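Local coordinates for protein beta-lactamase/D-alanine Carboxypeptidase (Yersinia pestis, PDB 3RJU) that probably hydrolyses beta-lactams or cleaves D-alanyl-D-alanine peptides with an active-site serine, as a member of the beta-lactamase and penicillin-binding protein family, at residues L5-Q8 and I9-Y13; F41-Q45 and P46-I50; Q237-M240 and Q241-A245; G273-A277 and G278-A282. One frame throughout, in Å; residues are numbered along the deposited sequence. Where two conformers were deposited one is given.

Contact 1: L5-Q8 and I9-Y13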
loop_
_atom_site.group_PDB
_atom_site.type_symbol
_atom_site.label_atom_id
_atom_site.label_comp_id
_atom_site.label_asym_id
_atom_site.label_seq_id
_atom_site.Cartn_x
_atom_site.Cartn_y
_atom_site.Cartn_z
ATOM N N LEU A 5 -0.341 -21.863 20.236
ATOM C CA LEU A 5 -1.264 -20.799 20.628
ATOM C C LEU A 5 -1.651 -19.819 19.507
ATOM O O LEU A 5 -2.537 -18.991 19.696
ATOM C CB LEU A 5 -0.679 -19.987 21.789
ATOM C CG LEU A 5 -0.258 -20.721 23.063
ATOM C CD1 LEU A 5 0.205 -19.716 24.117
ATOM C CD2 LEU A 5 -1.393 -21.568 23.618
ATOM N N THR A 6 -1.006 -19.905 18.346
ATOM C CA THR A 6 -1.220 -18.886 17.322
ATOM C C THR A 6 -2.693 -18.673 16.975
ATOM O O THR A 6 -3.170 -17.550 16.952
ATOM C CB THR A 6 -0.464 -19.240 16.034
ATOM O OG1 THR A 6 0.888 -19.579 16.365
ATOM C CG2 THR A 6 -0.469 -18.069 15.072
ATOM N N SER A 7 -3.386 -19.771 16.664
ATOM C CA SER A 7 -4.794 -19.732 16.291
ATOM C C SER A 7 -5.651 -19.125 17.438
ATOM O O SER A 7 -6.536 -18.277 17.217
ATOM C CB SER A 7 -5.239 -21.165 16.000
ATOM O OG SER A 7 -6.591 -21.189 15.643
ATOM N N GLN A 8 -5.407 -19.576 18.662
ATOM C CA GLN A 8 -6.148 -19.057 19.809
ATOM C C GLN A 8 -5.882 -17.556 20.067
ATOM O O GLN A 8 -6.793 -16.806 20.460
ATOM C CB GLN A 8 -5.880 -19.903 21.069
ATOM C CG GLN A 8 -6.494 -21.319 21.054
ATOM C CD GLN A 8 -5.710 -22.325 20.206
ATOM O OE1 GLN A 8 -4.626 -22.019 19.700
ATOM N NE2 GLN A 8 -6.246 -23.536 20.072
ATOM N N ILE A 9 -4.648 -17.104 19.847
ATOM C CA ILE A 9 -4.355 -15.686 19.995
ATOM C C ILE A 9 -5.100 -14.882 18.922
ATOM O O ILE A 9 -5.714 -13.838 19.211
ATOM C CB ILE A 9 -2.839 -15.426 19.944
ATOM C CG1 ILE A 9 -2.150 -16.026 21.180
ATOM C CG2 ILE A 9 -2.553 -13.910 19.828
ATOM C CD1 ILE A 9 -0.613 -16.100 21.079
ATOM N N VAL A 10 -5.079 -15.369 17.687
ATOM C CA VAL A 10 -5.824 -14.691 16.636
ATOM C C VAL A 10 -7.304 -14.586 17.014
ATOM O O VAL A 10 -7.928 -13.532 16.835
ATOM C CB VAL A 10 -5.639 -15.375 15.264
ATOM C CG1 VAL A 10 -6.575 -14.764 14.216
ATOM C CG2 VAL A 10 -4.175 -15.243 14.800
ATOM N N ASP A 11 -7.848 -15.675 17.552
ATOM C CA ASP A 11 -9.250 -15.687 17.970
ATOM C C ASP A 11 -9.581 -14.731 19.114
ATOM O O ASP A 11 -10.737 -14.370 19.298
ATOM C CB ASP A 11 -9.676 -17.097 18.367
ATOM C CG ASP A 11 -9.798 -18.018 17.181
ATOM O OD1 ASP A 11 -9.934 -17.520 16.039
ATOM O OD2 ASP A 11 -9.771 -19.246 17.405
ATOM N N GLN A 12 -8.584 -14.358 19.907
ATOM C CA GLN A 12 -8.788 -13.344 20.940
ATOM C C GLN A 12 -9.117 -11.970 20.348
ATOM O O GLN A 12 -9.713 -11.129 21.027
ATOM C CB GLN A 12 -7.549 -13.226 21.831
ATOM C CG GLN A 12 -7.249 -14.433 22.692
ATOM C CD GLN A 12 -5.856 -14.323 23.312
ATOM O OE1 GLN A 12 -5.264 -13.244 23.330
ATOM N NE2 GLN A 12 -5.325 -15.432 23.789
ATOM N N TYR A 13 -8.733 -11.745 19.088
ATOM C CA TYR A 13 -8.826 -10.421 18.470
ATOM C C TYR A 13 -9.724 -10.326 17.259
ATOM O O TYR A 13 -10.302 -9.270 17.012
ATOM C CB TYR A 13 -7.428 -9.903 18.070
ATOM C CG TYR A 13 -6.630 -9.516 19.292
ATOM C CD1 TYR A 13 -6.716 -8.237 19.813
ATOM C CD2 TYR A 13 -5.841 -10.456 19.963
ATOM C CE1 TYR A 13 -6.033 -7.878 20.941
ATOM C CE2 TYR A 13 -5.131 -10.097 21.115
ATOM C CZ TYR A 13 -5.240 -8.801 21.589
ATOM O OH TYR A 13 -4.568 -8.433 22.726
HETATM O O HOH W 1 -8.317 -21.308 17.781
#
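Leu5 O receives the N-H of Ile9 at 2.8 Å, nearly in line with its carbonyl bond, and this starts a ladder of i to i+4 bonds. Val10 N follows to Thr6 O at 3.0 Å and Asp11 N to Ser7 O at 2.9 Å, each donor tilted about 20° from the carbonyl plane; the next rung, Gln12 N to Gln8 O, is weak. These are the first two turns of helix 6-20, the N-terminal helix that lies against strands 25-32 and 35-42 in the alpha-beta sandwich of the beta-lactamase fold. Along one side, the CD1 end of Ile9 runs back to Leu5 CB at 4.0 Å. With CG1 beside its own backbone N (chi1 -68°), the chain folds over the Leu5 carbonyl, and its flank also meets Glu348 and Leu349 of helix 336-349. Val10 CG2 sits 3.3 Å from Thr6 O, and both residues pack onto the sheet at Val37. On the polar side a water joins Ser7 OG, at 2.8 Å, to Asp11 OD2, to which it donates at 2.6 Å. The other carboxylate oxygen of Asp11 forms a salt bridge with Arg39, tying the helix to strand 35-42.

Contact 2: F41-Q45 and P46-I50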
loop_
_atom_site.group_PDB
_atom_site.type_symbol
_atom_site.label_atom_id
_atom_site.label_comp_id
_atom_site.label_asym_id
_atom_site.label_seq_id
_atom_site.Cartn_x
_atom_site.Cartn_y
_atom_site.Cartn_z
ATOM N N PHE A 41 -15.217 -12.802 8.115
ATOM C CA PHE A 41 -16.440 -12.469 8.833
ATOM C C PHE A 41 -17.367 -11.640 7.972
ATOM O O PHE A 41 -16.924 -10.918 7.070
ATOM C CB PHE A 41 -16.122 -11.624 10.063
ATOM C CG PHE A 41 -15.187 -12.275 11.025
ATOM C CD1 PHE A 41 -15.659 -13.118 12.006
ATOM C CD2 PHE A 41 -13.821 -12.004 10.970
ATOM C CE1 PHE A 41 -14.779 -13.720 12.907
ATOM C CE2 PHE A 41 -12.949 -12.597 11.863
ATOM C CZ PHE A 41 -13.433 -13.456 12.833
ATOM N N GLY A 42 -18.657 -11.693 8.297
ATOM C CA GLY A 42 -19.608 -10.804 7.669
ATOM C C GLY A 42 -19.999 -11.233 6.274
ATOM O O GLY A 42 -20.107 -12.424 5.985
ATOM N N GLU A 43 -20.198 -10.242 5.405
ATOM C CA GLU A 43 -20.834 -10.469 4.114
ATOM C C GLU A 43 -20.063 -9.778 3.017
ATOM O O GLU A 43 -19.467 -8.725 3.247
ATOM C CB GLU A 43 -22.239 -9.871 4.134
ATOM C CG GLU A 43 -23.089 -10.253 5.300
ATOM C CD GLU A 43 -24.387 -9.482 5.275
ATOM O OE1 GLU A 43 -24.400 -8.271 5.609
ATOM O OE2 GLU A 43 -25.393 -10.092 4.897
ATOM N N THR A 44 -20.105 -10.346 1.819
ATOM C CA THR A 44 -19.447 -9.738 0.663
ATOM C C THR A 44 -20.265 -8.609 0.026
ATOM O O THR A 44 -19.768 -7.901 -0.828
ATOM C CB THR A 44 -19.101 -10.778 -0.414
ATOM O OG1 THR A 44 -20.306 -11.422 -0.839
ATOM C CG2 THR A 44 -18.119 -11.828 0.118
ATOM N N GLN A 45 -21.532 -8.482 0.417
ATOM C CA GLN A 45 -22.369 -7.338 0.049
ATOM C C GLN A 45 -23.401 -7.186 1.161
ATOM O O GLN A 45 -23.861 -8.188 1.703
ATOM C CB GLN A 45 -23.074 -7.567 -1.295
ATOM C CG GLN A 45 -22.150 -7.969 -2.442
ATOM C CD GLN A 45 -22.849 -8.024 -3.798
ATOM O OE1 GLN A 45 -23.912 -7.426 -3.990
ATOM N NE2 GLN A 45 -22.245 -8.738 -4.747
ATOM N N PRO A 46 -23.763 -5.940 1.524
ATOM C CA PRO A 46 -24.726 -5.784 2.624
ATOM C C PRO A 46 -25.980 -6.627 2.401
ATOM O O PRO A 46 -26.606 -6.525 1.346
ATOM C CB PRO A 46 -25.043 -4.286 2.593
ATOM C CG PRO A 46 -23.757 -3.687 2.079
ATOM C CD PRO A 46 -23.308 -4.637 1.007
ATOM N N GLY A 47 -26.298 -7.485 3.367
ATOM C CA GLY A 47 -27.508 -8.286 3.322
ATOM C C GLY A 47 -27.420 -9.603 2.568
ATOM O O GLY A 47 -28.390 -10.358 2.574
ATOM N N ASN A 48 -26.286 -9.914 1.938
ATOM C CA ASN A 48 -26.249 -11.129 1.121
ATOM C C ASN A 48 -25.899 -12.421 1.864
ATOM O O ASN A 48 -26.031 -13.518 1.314
ATOM C CB ASN A 48 -25.402 -10.957 -0.155
ATOM C CG ASN A 48 -23.897 -11.074 0.087
ATOM O OD1 ASN A 48 -23.417 -11.156 1.220
ATOM N ND2 ASN A 48 -23.148 -11.079 -1.000
ATOM N N ASN A 49 -25.470 -12.280 3.113
ATOM C CA ASN A 49 -25.128 -13.419 3.946
ATOM C C ASN A 49 -24.121 -14.374 3.335
ATOM O O ASN A 49 -24.139 -15.578 3.624
ATOM C CB ASN A 49 -26.385 -14.186 4.343
ATOM C CG ASN A 49 -26.564 -14.224 5.826
ATOM O OD1 ASN A 49 -27.182 -13.323 6.413
ATOM N ND2 ASN A 49 -26.000 -15.250 6.462
ATOM N N ILE A 50 -23.248 -13.837 2.490
ATOM C CA ILE A 50 -22.188 -14.627 1.878
ATOM C C ILE A 50 -20.867 -14.240 2.543
ATOM O O ILE A 50 -20.433 -13.088 2.445
ATOM C CB ILE A 50 -22.104 -14.374 0.350
ATOM C CG1 ILE A 50 -23.405 -14.790 -0.353
ATOM C CG2 ILE A 50 -20.913 -15.110 -0.260
ATOM C CD1 ILE A 50 -23.381 -14.548 -1.878
HETATM O O HOH W 2 -27.335 -10.322 6.786
#
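Glu43 and Asn48 hold together a compact polar loop at the surface, where the chain leaves edge strand 35-42; its two halves, 41-45 and 46-50, are bound largely by side chains that hydrogen-bond backbone groups. At its tip a type II turn runs from Gln45 to Asn48, closed by Asn48 N to Gln45 O at 3.0 Å, with Gly47 taking the positive phi of its third position. The Glu43 carboxylate reaches under this turn on an extended chain (chi2 174°). Its OE1 is met by Gly47 N from above the carboxylate plane at 3.0 Å, while OE2 takes Asn49 N on its anti side at 2.8 Å and a water that also donates to Asn49 OD1. Asn48 works from the other flank. Its ND2 points straight at Thr44 OG1, 2.9 Å away and within the amide plane, and its OD1 accepts Ile50 N at 3.0 Å, from above the carbonyl plane, in an Asx turn. Thr44 N closes the base on Ile50 O at 2.8 Å. Beyond the loop, Pro46 packs on Val24 and Ile210. With two backbone N-H groups and a water donating to it, the Glu43 carboxylate would probably be stabilised in its charged form.

Contact 3: Q237-M240 and Q241-A245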
loop_
_atom_site.group_PDB
_atom_site.type_symbol
_atom_site.label_atom_id
_atom_site.label_comp_id
_atom_site.label_asym_id
_atom_site.label_seq_id
_atom_site.Cartn_x
_atom_site.Cartn_y
_atom_site.Cartn_z
ATOM N N GLN A 237 -1.689 -12.874 1.001
ATOM C CA GLN A 237 -0.921 -13.763 1.870
ATOM C C GLN A 237 0.436 -14.087 1.222
ATOM O O GLN A 237 1.489 -14.012 1.863
ATOM C CB GLN A 237 -1.669 -15.073 2.150
ATOM C CG GLN A 237 -0.884 -16.034 3.012
ATOM C CD GLN A 237 -1.420 -17.462 2.937
ATOM O OE1 GLN A 237 -2.632 -17.675 2.837
ATOM N NE2 GLN A 237 -0.518 -18.445 2.984
ATOM N N HIS A 238 0.404 -14.471 -0.052
ATOM C CA HIS A 238 1.626 -14.836 -0.758
ATOM C C HIS A 238 2.601 -13.662 -0.857
ATOM O O HIS A 238 3.808 -13.850 -0.686
ATOM C CB HIS A 238 1.303 -15.411 -2.144
ATOM C CG HIS A 238 0.511 -16.680 -2.090
ATOM N ND1 HIS A 238 0.902 -17.763 -1.333
ATOM C CD2 HIS A 238 -0.653 -17.037 -2.684
ATOM C CE1 HIS A 238 0.015 -18.735 -1.461
ATOM N NE2 HIS A 238 -0.941 -18.318 -2.276
ATOM N N TRP A 239 2.079 -12.460 -1.099
ATOM C CA TRP A 239 2.920 -11.271 -1.187
ATOM C C TRP A 239 3.573 -10.971 0.157
ATOM O O TRP A 239 4.788 -10.741 0.250
ATOM C CB TRP A 239 2.114 -10.054 -1.661
ATOM C CG TRP A 239 2.989 -8.900 -2.005
ATOM C CD1 TRP A 239 3.663 -8.723 -3.167
ATOM C CD2 TRP A 239 3.306 -7.773 -1.177
ATOM N NE1 TRP A 239 4.394 -7.555 -3.122
ATOM C CE2 TRP A 239 4.184 -6.946 -1.916
ATOM C CE3 TRP A 239 2.922 -7.373 0.106
ATOM C CZ2 TRP A 239 4.698 -5.747 -1.408
ATOM C CZ3 TRP A 239 3.436 -6.187 0.614
ATOM C CH2 TRP A 239 4.309 -5.386 -0.149
HETATM N N MSE A 240 2.768 -10.992 1.210
HETATM C CA MSE A 240 3.267 -10.648 2.530
HETATM C C MSE A 240 4.323 -11.672 2.989
HETATM O O MSE A 240 5.291 -11.316 3.666
HETATM C CB MSE A 240 2.098 -10.590 3.519
HETATM C CG MSE A 240 2.524 -10.166 4.901
HETATM SE SE MSE A 240 1.035 -9.635 6.053
HETATM C CE MSE A 240 0.196 -11.379 6.263
ATOM N N GLN A 241 4.137 -12.934 2.615
ATOM C CA GLN A 241 5.035 -14.013 3.042
ATOM C C GLN A 241 6.488 -13.752 2.640
ATOM O O GLN A 241 7.412 -14.194 3.323
ATOM C CB GLN A 241 4.567 -15.365 2.463
ATOM C CG GLN A 241 5.431 -16.585 2.882
ATOM C CD GLN A 241 5.344 -16.873 4.358
ATOM O OE1 GLN A 241 4.367 -17.459 4.821
ATOM N NE2 GLN A 241 6.344 -16.426 5.117
ATOM N N GLN A 242 6.709 -13.045 1.532
ATOM C CA GLN A 242 8.094 -12.844 1.075
ATOM C C GLN A 242 8.926 -11.971 2.016
ATOM O O GLN A 242 10.152 -11.938 1.904
ATOM C CB GLN A 242 8.227 -12.362 -0.387
ATOM C CG GLN A 242 6.981 -11.868 -1.090
ATOM C CD GLN A 242 7.247 -10.683 -2.024
ATOM O OE1 GLN A 242 8.089 -10.733 -2.935
ATOM N NE2 GLN A 242 6.534 -9.617 -1.796
ATOM N N PHE A 243 8.275 -11.286 2.954
ATOM C CA PHE A 243 9.019 -10.487 3.940
ATOM C C PHE A 243 9.383 -11.252 5.209
ATOM O O PHE A 243 10.102 -10.736 6.059
ATOM C CB PHE A 243 8.252 -9.213 4.320
ATOM C CG PHE A 243 7.977 -8.304 3.147
ATOM C CD1 PHE A 243 8.884 -7.315 2.787
ATOM C CD2 PHE A 243 6.823 -8.455 2.391
ATOM C CE1 PHE A 243 8.645 -6.493 1.699
ATOM C CE2 PHE A 243 6.577 -7.632 1.300
ATOM C CZ PHE A 243 7.473 -6.636 0.971
ATOM N N LEU A 244 8.901 -12.485 5.322
ATOM C CA LEU A 244 8.933 -13.217 6.589
ATOM C C LEU A 244 9.598 -14.555 6.388
ATOM O O LEU A 244 9.298 -15.254 5.429
ATOM C CB LEU A 244 7.493 -13.453 7.076
ATOM C CG LEU A 244 6.653 -12.188 7.205
ATOM C CD1 LEU A 244 5.205 -12.522 7.581
ATOM C CD2 LEU A 244 7.282 -11.268 8.239
ATOM N N ALA A 245 10.477 -14.944 7.306
ATOM C CA ALA A 245 11.095 -16.264 7.224
ATOM C C ALA A 245 10.149 -17.356 7.745
ATOM O O ALA A 245 9.343 -17.135 8.656
ATOM C CB ALA A 245 12.404 -16.292 8.001
HETATM O O HOH W 3 2.420 -18.341 3.124
#
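Gln241 N still bonds Gln237 O in the helical manner at 3.0 Å, but the pattern then tightens: Gln242 N and Phe243 N turn back to the oxygens three residues earlier, Trp239 O and Met240 O, and a type I turn from Gln241 to Leu244 takes the chain off helix 233-241. The rings of Trp239 and Phe243 meet as a T-shaped pair, the Phe243 edge directed at the face of the indole six-membered ring, with centroids 4.8 Å apart and planes at 63°. Phe243 CE2 makes the closest approach, 3.5 Å from Trp239 CH2. In the conformer given, one of two, the amide nitrogen of Gln242 lies over the same indole face, near the five-membered ring, and donates to Trp239 O; both placements are doubtful, since the side chain is strained and its CG crowds that oxygen. The backbone Gln242 N reaches Trp239 O at 3.3 Å, from above the carbonyl plane. The indole NE1 is engaged by Glu70 of helix 64-77. On another side of the turn, Gln241 NE2 donates to Leu244 O at 3.2 Å, and a water donating to Gln241 OE1 accepts from Gln237 NE2. Met240, a selenomethionine, extends with CG anti to the backbone N (chi1 -177°) onto Ile31, Met313 and Met315. The arrangement is a helix C-terminus packed between the central antiparallel sheet and helix 64-77, the helix with the lysine of a probable SxxK motif, as in serine beta-lactamases and penicillin-binding proteins.

Contact 4: G273-A277 and G278-A282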
loop_
_atom_site.group_PDB
_atom_site.type_symbol
_atom_site.label_atom_id
_atom_site.label_comp_id
_atom_site.label_asym_id
_atom_site.label_seq_id
_atom_site.Cartn_x
_atom_site.Cartn_y
_atom_site.Cartn_z
ATOM N N GLY A 273 -0.223 13.635 7.103
ATOM C CA GLY A 273 -0.848 12.488 6.490
ATOM C C GLY A 273 -0.178 11.154 6.754
ATOM O O GLY A 273 -0.558 10.166 6.133
HETATM N N MSE A 274 0.796 11.118 7.666
HETATM C CA MSE A 274 1.602 9.911 7.879
HETATM C C MSE A 274 1.206 9.102 9.103
HETATM O O MSE A 274 1.727 8.003 9.296
HETATM C CB MSE A 274 3.094 10.260 8.026
HETATM C CG MSE A 274 3.698 11.060 6.863
HETATM SE SE MSE A 274 3.309 10.372 5.076
HETATM C CE MSE A 274 3.900 8.506 5.309
ATOM N N ASP A 275 0.304 9.645 9.921
ATOM C CA ASP A 275 0.080 9.096 11.256
ATOM C C ASP A 275 -1.262 8.369 11.424
ATOM O O ASP A 275 -1.802 8.271 12.539
ATOM C CB ASP A 275 0.222 10.203 12.288
ATOM C CG ASP A 275 1.584 10.887 12.224
ATOM O OD1 ASP A 275 2.608 10.183 12.048
ATOM O OD2 ASP A 275 1.621 12.136 12.330
ATOM N N VAL A 276 -1.783 7.845 10.318
ATOM C CA VAL A 276 -3.131 7.267 10.312
ATOM C C VAL A 276 -3.286 6.094 11.293
ATOM O O VAL A 276 -4.324 5.959 11.944
ATOM C CB VAL A 276 -3.546 6.873 8.874
ATOM C CG1 VAL A 276 -4.909 6.128 8.850
ATOM C CG2 VAL A 276 -3.563 8.126 7.981
ATOM N N ALA A 277 -2.253 5.261 11.410
ATOM C CA ALA A 277 -2.320 4.095 12.285
ATOM C C ALA A 277 -1.526 4.314 13.578
ATOM O O ALA A 277 -1.342 3.388 14.368
ATOM C CB ALA A 277 -1.809 2.871 11.558
ATOM N N GLY A 278 -1.062 5.542 13.780
ATOM C CA GLY A 278 -0.281 5.896 14.954
ATOM C C GLY A 278 0.925 6.706 14.508
ATOM O O GLY A 278 1.191 6.813 13.308
ATOM N N GLN A 279 1.665 7.283 15.450
ATOM C CA GLN A 279 2.775 8.157 15.083
ATOM C C GLN A 279 3.816 7.440 14.240
ATOM O O GLN A 279 4.292 6.363 14.614
ATOM C CB GLN A 279 3.450 8.717 16.327
ATOM C CG GLN A 279 4.674 9.556 16.030
ATOM C CD GLN A 279 5.197 10.230 17.281
ATOM O OE1 GLN A 279 4.539 11.106 17.855
ATOM N NE2 GLN A 279 6.373 9.798 17.736
ATOM N N ALA A 280 4.161 8.060 13.109
ATOM C CA ALA A 280 5.209 7.565 12.241
ATOM C C ALA A 280 6.547 7.992 12.802
ATOM O O ALA A 280 6.862 9.183 12.850
ATOM C CB ALA A 280 5.041 8.121 10.821
ATOM N N ASP A 281 7.340 7.026 13.239
ATOM C CA ASP A 281 8.669 7.344 13.761
ATOM C C ASP A 281 9.759 7.382 12.688
ATOM O O ASP A 281 10.796 8.045 12.861
ATOM C CB ASP A 281 9.015 6.397 14.898
ATOM C CG ASP A 281 8.117 6.617 16.089
ATOM O OD1 ASP A 281 8.028 7.786 16.523
ATOM O OD2 ASP A 281 7.471 5.654 16.554
ATOM N N ALA A 282 9.527 6.686 11.575
ATOM C CA ALA A 282 10.427 6.784 10.426
ATOM C C ALA A 282 9.654 6.475 9.168
ATOM O O ALA A 282 8.678 5.708 9.201
ATOM C CB ALA A 282 11.660 5.856 10.576
HETATM O O HOH W 4 0.683 5.715 10.813
#
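Asp275 OD1 takes the backbone N-H of Ala280 at 2.8 Å, in a fairly straight bond (166° at the hydrogen) that arrives on the anti side of the carboxylate and 30° out of its plane. With CG beside the backbone N (chi1 -57°), the carboxylate swings across the mouth of the loop, and Ala280 CB comes to 3.4 Å from Asp275 OD1. Between the two ends, a type I turn runs from Asp275 to Gly278 and is closed by Gly278 N to Asp275 O at 3.1 Å, the donor standing well above the carbonyl plane. Gly278 combines a positive phi with an extended psi, a backbone shape that would push a side chain into the oxygen of Ala277. A water fills the inside of the bend: it donates to Met274 O at 2.9 Å and to Gly278 O at 2.8 Å, and accepts from Ala277 N. This loop links strand 270-272 to strand 282-284 of the large antiparallel sheet, and the chain enters the latter through a classic beta bulge, where Asp281 and Ala282 both face Tyr289. Just before the bulge, Gln279 NE2 donates to Asp281 OD1 at 2.9 Å, on its syn side. Further out, Arg265 forms a salt bridge with Asp275 OD1 and also bonds Ala280 O. Lys293 pairs with the second oxygen of Asp281. Met274 CB meets the Ala280 methyl, both residues lying against Val288, while the side chain of Val276 lies about 4 Å from a bound citrate, probably from the crystallisation liquor.

The four contacts follow one another along the chain and none touches another. Contacts 1 and 2 belong to the outer edge of the large sheet: helix 6-20 packs on strands 25-32 and 35-42, and the loop of contact 2 leaves the latter strand, with nearest atoms about 6 Å apart and centres about 24 Å apart. Contact 3 packs on strand 25-32 as well, about 20 Å from contact 1 between centres. Contact 4 lies about 23 Å from contact 3, centre to centre, and is closest to the presumed catalytic region: Met274 touches the SxxK-type residues, which include Ser62 and Lys65, and Val276 approaches the citrate. Trp239 of contact 3 is near those residues without touching them.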